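Local coordinates for protein probable porin (PDB 4FSO) that probably forms a channel through the outer membrane of Pseudomonas aeruginosa, as a beta-barrel porin of the OprD family, at residues D11-L16 with I49-S54; L61-D66 with G108-S113; T115-G120 with H142-T147. One frame throughout, in Å; residues are numbered along the deposited sequence.

Contact 1: residues D11-L16 with I49-S54; sequences DGSARL and ILDLRS
Ser-13 and Arg-53 face each other as a hydrogen-bonded antiparallel pair, joined by two backbone bonds: Ser-13 N to Arg-53 O at 2.9 Å, and Arg-53 N to Ser-13 O at 2.8 Å. Two residues on, the same pairing recurs less evenly. Arg-15 N reaches Asp-51 O at 2.9 Å, whereas the return bond, Asp-51 N to Arg-15 O at 3.2 Å, comes in from above the carbonyl plane. Between these pairs Asp-51 O also takes a CA-H contact from Ala-14.

On the polar face the hydroxyl of Ser-13 sits above the start of the Arg-53 chain, OG to CG 3.3 Å, a touch and not a bond. Asp-51 OD2 lies beside the CB of Arg-15, but the charged ends part company: Arg-15 bends at chi2 and chi3 and leads away, its side chain touching Asn-402 and Ser-404. The carboxylate instead pairs along its own strand with Arg-53 NE, although the modelled spacing is doubtfully short. On the apolar face Leu-52 CD1 meets Ala-14 CB at 3.8 Å, and Leu-16 CD1, with CG swung away from the backbone N (chi1 174°), comes within 4.3 Å of Leu-50 CD2.

A charged face backed by an aliphatic one is consistent with a barrel wall, water-filled lumen on one side and lipid on the other. Strand 13-26 bonds on its far edge to strand 392-404 (Leu-16 with Leu-403) and just beyond (Ala-14 with Leu-405), so the first strand meets the last and closes the barrel; strand 41-53 passes on to strand 62-72 through Leu-50 with Ala-69 and Leu-52 with Thr-67.

Contact 2: residues L61-D66 with G108-S113; sequences LGFGVD and GKMRFS
Lys-109 and Asp-66 cross at about a right angle, the ammonium NZ meeting Asp-66 OD1 at 2.7 Å in a salt bridge that uses the syn side of the carboxylate. The lysine leaves its strand with CG wedged between backbone N and carbonyl carbon (chi1 53°) and runs extended from there. Its methylene chain passes over Gly-64, CG to Gly-64 O 3.5 Å, where the facing strand has no side chain in the way. Gly-62 gives the same clearance to Arg-111, whose NH2 lies 3.8 Å from Gly-62 CA.

The opposite face is apolar. Phe-63 and Met-110 lie side by side and point the same way, with the ring's CE2 3.6 Å from Met-110 CG. Leu-61 slants across the end of the methionine, bringing its CD1 to 3.6 Å from Met-110 CE. A detergent molecule touching Met-110 suggests that this side looks toward the lipid. Between the two faces, antiparallel backbone bonds join Gly-62 to Arg-111 and Gly-64 to Lys-109; the 2.9 Å bond from Gly-62 N to Arg-111 O is nearly straight.

Besides Asp-66, Lys-109 NZ is gripped by Ser-54 O, and a cation-pi contact with Tyr-56 adds to these. Two oxygens and an aromatic ring around a buried ammonium would be expected to stabilise its positive charge, and Asp-66 probably supplies part of the balancing negative charge, while also touching Arg-53.

Contact 3: residues T115-G120 with H142-T147; sequences TQFRYG and HGAQLT. With C8E ((hydroxyethyloxy)tri(ethyloxy)octane), chain J.
Gln-116 with Thr-147, Arg-118 with Gln-145 and Gly-120 with Gly-143 form three successive hydrogen-bonded pairs, two backbone bonds each, between antiparallel segments whose strand axes make 174°. The Gln-116 N to Thr-147 O bond, 2.8 Å, is almost straight. Both glycines turn chain corners at a positive phi where a CB would jam against the preceding carbonyl O.

Phe-117 and Leu-146 share one face. With CG trans to the backbone N (chi1 175°), the phenylalanine lays its ring toward the partner strand, CE1 3.9 Å from Ala-144 CB, while Leu-146 CD1 approaches Thr-115 CG2 at 3.7 Å. A C8E detergent molecule runs along the same surface: its C10 lies 3.5 Å from Phe-117 CB, and its C3 meets the ring's edge near the ring plane. Such an aromatic and aliphatic face, with detergent along it, is consistent with the lipid-facing wall of an outer-membrane porin barrel. Farther along, the ring of Tyr-119 brings CD1 to 3.5 Å from Gly-143 O.

The other face is polar. Arg-118 and Gln-145 lie alongside each other, pointing the same way, with the amide plane turned 58° from the guanidinium; Gln-145 OE1 sits at its edge, 3.7 Å from NH1, beyond bonding distance. Arg-118 NE has instead a long, weak ion pair with Asp-66. Two residues earlier, Gln-116 CG packs against Thr-147 OG1 at 3.3 Å.

Starting from the N terminus, strand 13-26 leads into a loop whose residues 28-39 are not modelled, and contact 1 closes that excursion when strand 41-53 returns. After a short turn, strand 62-72 leads to a second loop, not modelled over 74-99, which contact 2 closes. Contact 3 then closes the excursion that includes strands 121-126 and 129-131. The three loops follow in series, neither nested nor crossed. Adjacent contacts nevertheless touch: Ser-54 OG of contact 1 reaches Val-65 N, and strand 101-112 bonds to strand 115-119 through Gly-108 with Tyr-119 and Met-110 with Phe-117. Together they tie six neighbouring strands into one continuous section of barrel wall.

Contact 1: residues D11-L16 with I49-S54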
loop_
_atom_site.group_PDB
_atom_site.type_symbol
_atom_site.label_atom_id
_atom_site.label_comp_id
_atom_site.label_asym_id
_atom_site.label_seq_id
_atom_site.Cartn_x
_atom_site.Cartn_y
_atom_site.Cartn_z
ATOM N N ASP A 11 14.602 12.782 -15.546
ATOM C CA ASP A 11 15.880 13.498 -15.551
ATOM C C ASP A 11 16.211 13.854 -14.101
ATOM O O ASP A 11 16.688 14.953 -13.794
ATOM C CB ASP A 11 15.872 14.733 -16.479
ATOM N N GLY A 12 15.915 12.898 -13.217
ATOM C CA GLY A 12 16.259 12.978 -11.812
ATOM C C GLY A 12 15.202 13.536 -10.883
ATOM O O GLY A 12 14.185 14.066 -11.321
ATOM N N SER A 13 15.467 13.400 -9.585
ATOM C CA SER A 13 14.688 14.008 -8.508
ATOM C C SER A 13 15.493 13.846 -7.207
ATOM O O SER A 13 16.272 12.889 -7.062
ATOM C CB SER A 13 13.294 13.354 -8.385
ATOM O OG SER A 13 13.296 12.121 -7.653
ATOM N N ALA A 14 15.310 14.769 -6.264
ATOM C CA ALA A 14 15.969 14.673 -4.956
ATOM C C ALA A 14 15.056 15.239 -3.874
ATOM O O ALA A 14 14.537 16.351 -3.981
ATOM C CB ALA A 14 17.322 15.371 -4.962
ATOM N N ARG A 15 14.878 14.469 -2.818
ATOM C CA ARG A 15 13.728 14.672 -1.966
ATOM C C ARG A 15 14.094 14.371 -0.522
ATOM O O ARG A 15 14.100 13.223 -0.110
ATOM C CB ARG A 15 12.610 13.746 -2.461
ATOM C CG ARG A 15 11.209 14.158 -2.111
ATOM C CD ARG A 15 10.929 15.617 -2.432
ATOM N NE ARG A 15 10.832 15.905 -3.861
ATOM C CZ ARG A 15 10.042 16.846 -4.373
ATOM N NH1 ARG A 15 9.273 17.575 -3.572
ATOM N NH2 ARG A 15 10.013 17.056 -5.683
ATOM N N LEU A 16 14.426 15.404 0.240
ATOM C CA LEU A 16 14.662 15.232 1.668
ATOM C C LEU A 16 13.375 15.447 2.450
ATOM O O LEU A 16 12.800 16.522 2.431
ATOM C CB LEU A 16 15.730 16.179 2.187
ATOM C CG LEU A 16 15.849 16.079 3.712
ATOM C CD1 LEU A 16 16.217 14.631 4.195
ATOM C CD2 LEU A 16 16.829 17.136 4.249
ATOM N N ILE A 49 13.810 11.027 5.533
ATOM C CA ILE A 49 13.930 10.157 4.381
ATOM C C ILE A 49 14.642 10.862 3.264
ATOM O O ILE A 49 14.175 11.882 2.763
ATOM C CB ILE A 49 12.588 9.707 3.819
ATOM C CG1 ILE A 49 11.524 9.617 4.919
ATOM C CG2 ILE A 49 12.790 8.400 3.052
ATOM C CD1 ILE A 49 11.540 8.321 5.683
ATOM N N LEU A 50 15.772 10.297 2.870
ATOM C CA LEU A 50 16.550 10.841 1.781
ATOM C C LEU A 50 16.315 9.982 0.547
ATOM O O LEU A 50 16.490 8.774 0.571
ATOM C CB LEU A 50 18.022 10.860 2.185
ATOM C CG LEU A 50 18.980 11.671 1.334
ATOM C CD1 LEU A 50 19.487 10.798 0.212
ATOM C CD2 LEU A 50 18.247 12.891 0.805
ATOM N N ASP A 51 15.891 10.614 -0.529
ATOM C CA ASP A 51 15.584 9.906 -1.757
ATOM C C ASP A 51 16.213 10.635 -2.926
ATOM O O ASP A 51 15.817 11.756 -3.259
ATOM C CB ASP A 51 14.078 9.843 -1.979
ATOM C CG ASP A 51 13.723 9.546 -3.431
ATOM O OD1 ASP A 51 13.666 8.344 -3.769
ATOM O OD2 ASP A 51 13.528 10.509 -4.232
ATOM N N LEU A 52 17.197 10.007 -3.550
ATOM C CA LEU A 52 17.899 10.640 -4.655
ATOM C C LEU A 52 17.827 9.749 -5.839
ATOM O O LEU A 52 18.273 8.596 -5.792
ATOM C CB LEU A 52 19.366 10.800 -4.330
ATOM C CG LEU A 52 19.899 12.029 -3.610
ATOM C CD1 LEU A 52 18.871 12.667 -2.703
ATOM C CD2 LEU A 52 21.133 11.595 -2.845
ATOM N N ARG A 53 17.275 10.280 -6.913
ATOM C CA ARG A 53 17.291 9.554 -8.167
ATOM C C ARG A 53 18.066 10.384 -9.170
ATOM O O ARG A 53 17.661 11.497 -9.485
ATOM C CB ARG A 53 15.875 9.346 -8.662
ATOM C CG ARG A 53 14.854 9.268 -7.554
ATOM C CD ARG A 53 15.051 8.019 -6.716
ATOM N NE ARG A 53 13.819 7.617 -6.057
ATOM C CZ ARG A 53 12.751 7.162 -6.700
ATOM N NH1 ARG A 53 12.761 7.058 -8.021
ATOM N NH2 ARG A 53 11.674 6.811 -6.022
ATOM N N SER A 54 19.185 9.856 -9.659
ATOM C CA SER A 54 19.957 10.587 -10.665
ATOM C C SER A 54 19.233 10.610 -12.005
ATOM O O SER A 54 18.216 9.947 -12.201
ATOM C CB SER A 54 21.331 9.960 -10.861
ATOM O OG SER A 54 21.215 8.696 -11.512
#

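Contact 2: residues L61-D66 with G108-S113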
loop_
_atom_site.group_PDB
_atom_site.type_symbol
_atom_site.label_atom_id
_atom_site.label_comp_id
_atom_site.label_asym_id
_atom_site.label_seq_id
_atom_site.Cartn_x
_atom_site.Cartn_y
_atom_site.Cartn_z
ATOM N N LEU A 61 22.441 3.800 -24.366
ATOM C CA LEU A 61 22.272 3.112 -23.097
ATOM C C LEU A 61 22.729 4.078 -22.009
ATOM O O LEU A 61 23.872 4.524 -22.010
ATOM C CB LEU A 61 23.104 1.825 -23.076
ATOM C CG LEU A 61 23.160 0.999 -21.794
ATOM C CD1 LEU A 61 21.776 0.490 -21.450
ATOM C CD2 LEU A 61 24.158 -0.153 -21.916
ATOM N N GLY A 62 21.821 4.429 -21.108
ATOM C CA GLY A 62 22.141 5.364 -20.055
ATOM C C GLY A 62 22.331 4.685 -18.716
ATOM O O GLY A 62 21.847 3.569 -18.479
ATOM N N PHE A 63 23.050 5.365 -17.835
ATOM C CA PHE A 63 23.296 4.828 -16.512
ATOM C C PHE A 63 23.011 5.903 -15.511
ATOM O O PHE A 63 23.090 7.086 -15.820
ATOM C CB PHE A 63 24.746 4.358 -16.371
ATOM C CG PHE A 63 25.086 3.187 -17.239
ATOM C CD1 PHE A 63 25.532 3.373 -18.542
ATOM C CD2 PHE A 63 24.944 1.896 -16.761
ATOM C CE1 PHE A 63 25.833 2.284 -19.354
ATOM C CE2 PHE A 63 25.241 0.803 -17.565
ATOM C CZ PHE A 63 25.687 1.001 -18.864
ATOM N N GLY A 64 22.667 5.488 -14.307
ATOM C CA GLY A 64 22.392 6.432 -13.251
ATOM C C GLY A 64 22.323 5.707 -11.929
ATOM O O GLY A 64 22.575 4.489 -11.852
ATOM N N VAL A 65 21.971 6.452 -10.886
ATOM C CA VAL A 65 21.985 5.880 -9.553
ATOM C C VAL A 65 20.874 6.408 -8.666
ATOM O O VAL A 65 20.445 7.562 -8.772
ATOM C CB VAL A 65 23.381 6.014 -8.867
ATOM C CG1 VAL A 65 23.765 7.492 -8.628
ATOM C CG2 VAL A 65 23.422 5.193 -7.572
ATOM N N ASP A 66 20.400 5.519 -7.806
ATOM C CA ASP A 66 19.317 5.788 -6.879
ATOM C C ASP A 66 19.775 5.420 -5.494
ATOM O O ASP A 66 20.437 4.401 -5.282
ATOM C CB ASP A 66 18.092 4.967 -7.249
ATOM C CG ASP A 66 17.334 5.567 -8.399
ATOM O OD1 ASP A 66 17.823 6.569 -8.969
ATOM O OD2 ASP A 66 16.253 5.042 -8.729
ATOM N N GLY A 108 21.613 0.726 -8.703
ATOM C CA GLY A 108 22.041 1.129 -10.025
ATOM C C GLY A 108 20.906 0.931 -11.020
ATOM O O GLY A 108 20.105 0.013 -10.878
ATOM N N LYS A 109 20.837 1.797 -12.025
ATOM C CA LYS A 109 19.830 1.668 -13.061
ATOM C C LYS A 109 20.435 1.814 -14.451
ATOM O O LYS A 109 21.402 2.547 -14.630
ATOM C CB LYS A 109 18.703 2.689 -12.858
ATOM C CG LYS A 109 19.164 4.117 -12.731
ATOM C CD LYS A 109 18.055 5.049 -12.265
ATOM C CE LYS A 109 18.496 6.519 -12.400
ATOM N NZ LYS A 109 17.704 7.467 -11.563
ATOM N N MET A 110 19.880 1.082 -15.420
ATOM C CA MET A 110 20.168 1.326 -16.832
ATOM C C MET A 110 18.881 1.609 -17.570
ATOM O O MET A 110 17.791 1.296 -17.092
ATOM C CB MET A 110 20.815 0.132 -17.504
ATOM C CG MET A 110 21.989 -0.449 -16.795
ATOM S SD MET A 110 22.001 -2.189 -17.238
ATOM C CE MET A 110 21.509 -2.021 -18.939
ATOM N N ARG A 111 19.022 2.163 -18.763
ATOM C CA ARG A 111 17.880 2.520 -19.579
ATOM C C ARG A 111 18.293 2.479 -21.049
ATOM O O ARG A 111 19.390 2.901 -21.419
ATOM C CB ARG A 111 17.375 3.900 -19.156
ATOM C CG ARG A 111 16.366 4.576 -20.053
ATOM C CD ARG A 111 16.747 6.053 -20.219
ATOM N NE ARG A 111 17.978 6.230 -20.997
ATOM C CZ ARG A 111 18.526 7.412 -21.285
ATOM N NH1 ARG A 111 17.964 8.531 -20.842
ATOM N NH2 ARG A 111 19.650 7.478 -22.001
ATOM N N PHE A 112 17.425 1.906 -21.866
ATOM C CA PHE A 112 17.514 2.007 -23.308
ATOM C C PHE A 112 16.095 2.058 -23.841
ATOM O O PHE A 112 15.215 1.345 -23.345
ATOM C CB PHE A 112 18.235 0.813 -23.919
ATOM C CG PHE A 112 18.190 0.809 -25.417
ATOM C CD1 PHE A 112 17.191 0.134 -26.094
ATOM C CD2 PHE A 112 19.123 1.517 -26.149
ATOM C CE1 PHE A 112 17.129 0.153 -27.476
ATOM C CE2 PHE A 112 19.071 1.533 -27.534
ATOM C CZ PHE A 112 18.069 0.851 -28.197
ATOM N N SER A 113 15.877 2.888 -24.853
ATOM C CA SER A 113 14.545 3.098 -25.420
ATOM C C SER A 113 13.488 3.357 -24.333
ATOM O O SER A 113 13.579 4.338 -23.602
ATOM C CB SER A 113 14.150 1.921 -26.320
ATOM O OG SER A 113 13.256 2.332 -27.343
#

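Contact 3: residues T115-G120 with H142-T147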
loop_
_atom_site.group_PDB
_atom_site.type_symbol
_atom_site.label_atom_id
_atom_site.label_comp_id
_atom_site.label_asym_id
_atom_site.label_seq_id
_atom_site.Cartn_x
_atom_site.Cartn_y
_atom_site.Cartn_z
ATOM N N THR A 115 12.820 1.022 -21.962
ATOM C CA THR A 115 13.063 -0.111 -21.096
ATOM C C THR A 115 14.103 0.278 -20.036
ATOM O O THR A 115 15.084 0.966 -20.335
ATOM C CB THR A 115 13.552 -1.311 -21.946
ATOM O OG1 THR A 115 12.523 -1.696 -22.869
ATOM C CG2 THR A 115 13.934 -2.505 -21.077
ATOM N N GLN A 116 13.885 -0.144 -18.796
ATOM C CA GLN A 116 14.809 0.195 -17.726
ATOM C C GLN A 116 15.004 -0.938 -16.720
ATOM O O GLN A 116 14.086 -1.706 -16.434
ATOM C CB GLN A 116 14.376 1.493 -17.038
ATOM C CG GLN A 116 12.880 1.689 -17.013
ATOM C CD GLN A 116 12.466 3.105 -17.363
ATOM O OE1 GLN A 116 11.613 3.319 -18.233
ATOM N NE2 GLN A 116 13.058 4.083 -16.679
ATOM N N PHE A 117 16.222 -1.047 -16.205
ATOM C CA PHE A 117 16.569 -2.093 -15.257
ATOM C C PHE A 117 17.139 -1.420 -14.021
ATOM O O PHE A 117 17.770 -0.381 -14.119
ATOM C CB PHE A 117 17.590 -3.072 -15.872
ATOM C CG PHE A 117 18.093 -4.116 -14.904
ATOM C CD1 PHE A 117 17.272 -5.163 -14.498
ATOM C CD2 PHE A 117 19.379 -4.040 -14.387
ATOM C CE1 PHE A 117 17.726 -6.118 -13.594
ATOM C CE2 PHE A 117 19.840 -4.991 -13.484
ATOM C CZ PHE A 117 19.011 -6.033 -13.088
ATOM N N ARG A 118 16.900 -2.002 -12.856
ATOM C CA ARG A 118 17.466 -1.484 -11.620
ATOM C C ARG A 118 17.902 -2.670 -10.800
ATOM O O ARG A 118 17.286 -3.742 -10.862
ATOM C CB ARG A 118 16.442 -0.663 -10.821
ATOM C CG ARG A 118 16.092 0.674 -11.438
ATOM C CD ARG A 118 14.886 1.306 -10.766
ATOM N NE ARG A 118 15.223 1.861 -9.461
ATOM C CZ ARG A 118 14.542 1.633 -8.343
ATOM N NH1 ARG A 118 13.459 0.852 -8.362
ATOM N NH2 ARG A 118 14.952 2.194 -7.205
ATOM N N TYR A 119 18.963 -2.473 -10.031
ATOM C CA TYR A 119 19.440 -3.492 -9.120
ATOM C C TYR A 119 19.868 -2.742 -7.875
ATOM O O TYR A 119 20.512 -1.709 -7.979
ATOM C CB TYR A 119 20.601 -4.280 -9.750
ATOM C CG TYR A 119 20.994 -5.551 -9.011
ATOM C CD1 TYR A 119 20.931 -5.637 -7.619
ATOM C CD2 TYR A 119 21.442 -6.664 -9.707
ATOM C CE1 TYR A 119 21.291 -6.785 -6.944
ATOM C CE2 TYR A 119 21.810 -7.826 -9.041
ATOM C CZ TYR A 119 21.731 -7.877 -7.659
ATOM O OH TYR A 119 22.093 -9.022 -6.991
ATOM N N GLY A 120 19.480 -3.255 -6.707
ATOM C CA GLY A 120 19.825 -2.656 -5.428
ATOM C C GLY A 120 18.634 -2.404 -4.511
ATOM O O GLY A 120 17.698 -3.190 -4.462
ATOM N N HIS A 142 15.299 -5.379 -1.378
ATOM C CA HIS A 142 16.499 -5.475 -2.194
ATOM C C HIS A 142 16.326 -6.451 -3.332
ATOM O O HIS A 142 15.765 -7.533 -3.164
ATOM C CB HIS A 142 17.718 -5.799 -1.340
ATOM C CG HIS A 142 18.282 -4.593 -0.657
ATOM N ND1 HIS A 142 17.582 -3.884 0.298
ATOM C CD2 HIS A 142 19.454 -3.938 -0.831
ATOM C CE1 HIS A 142 18.312 -2.858 0.701
ATOM N NE2 HIS A 142 19.453 -2.868 0.035
ATOM N N GLY A 143 16.781 -6.049 -4.507
ATOM C CA GLY A 143 16.610 -6.888 -5.667
ATOM C C GLY A 143 16.676 -6.168 -6.990
ATOM O O GLY A 143 17.440 -5.238 -7.167
ATOM N N ALA A 144 15.859 -6.620 -7.927
ATOM C CA ALA A 144 16.017 -6.237 -9.318
ATOM C C ALA A 144 14.657 -5.927 -9.917
ATOM O O ALA A 144 13.653 -6.610 -9.640
ATOM C CB ALA A 144 16.690 -7.368 -10.099
ATOM N N GLN A 145 14.617 -4.896 -10.746
ATOM C CA GLN A 145 13.385 -4.576 -11.410
ATOM C C GLN A 145 13.618 -4.159 -12.847
ATOM O O GLN A 145 14.339 -3.188 -13.127
ATOM C CB GLN A 145 12.632 -3.495 -10.650
ATOM C CG GLN A 145 11.270 -3.206 -11.249
ATOM C CD GLN A 145 10.459 -2.215 -10.443
ATOM O OE1 GLN A 145 10.939 -1.631 -9.472
ATOM N NE2 GLN A 145 9.211 -2.023 -10.842
ATOM N N LEU A 146 13.001 -4.918 -13.751
ATOM C CA LEU A 146 12.937 -4.566 -15.164
ATOM C C LEU A 146 11.543 -4.060 -15.498
ATOM O O LEU A 146 10.556 -4.747 -15.237
ATOM C CB LEU A 146 13.223 -5.797 -16.010
ATOM C CG LEU A 146 13.016 -5.628 -17.509
ATOM C CD1 LEU A 146 14.106 -4.731 -18.067
ATOM C CD2 LEU A 146 12.972 -6.976 -18.227
ATOM N N THR A 147 11.451 -2.857 -16.053
ATOM C CA THR A 147 10.210 -2.417 -16.683
ATOM C C THR A 147 10.415 -2.081 -18.175
ATOM O O THR A 147 11.504 -1.660 -18.593
ATOM C CB THR A 147 9.528 -1.246 -15.934
ATOM O OG1 THR A 147 10.131 -0.008 -16.308
ATOM C CG2 THR A 147 9.641 -1.421 -14.455
HETATM C C1 C8E J . 13.788 -10.697 -12.648
HETATM C C2 C8E J . 14.139 -9.251 -13.013
HETATM C C3 C8E J . 15.448 -9.163 -13.808
HETATM C C4 C8E J . 15.321 -9.640 -15.262
HETATM C C5 C8E J . 16.678 -9.773 -15.963
HETATM C C6 C8E J . 16.743 -8.905 -17.219
HETATM C C7 C8E J . 18.103 -8.229 -17.377
HETATM C C8 C8E J . 17.985 -7.295 -18.589
HETATM O O9 C8E J . 19.108 -6.428 -18.690
HETATM C C10 C8E J . 18.822 -5.033 -18.557
HETATM C C11 C8E J . 18.638 -4.345 -19.922
HETATM O O12 C8E J . 18.673 -2.925 -19.796
HETATM C C13 C8E J . 17.938 -2.250 -20.813
HETATM C C14 C8E J . 18.117 -2.933 -22.164
HETATM O O15 C8E J . 16.883 -3.086 -22.833
#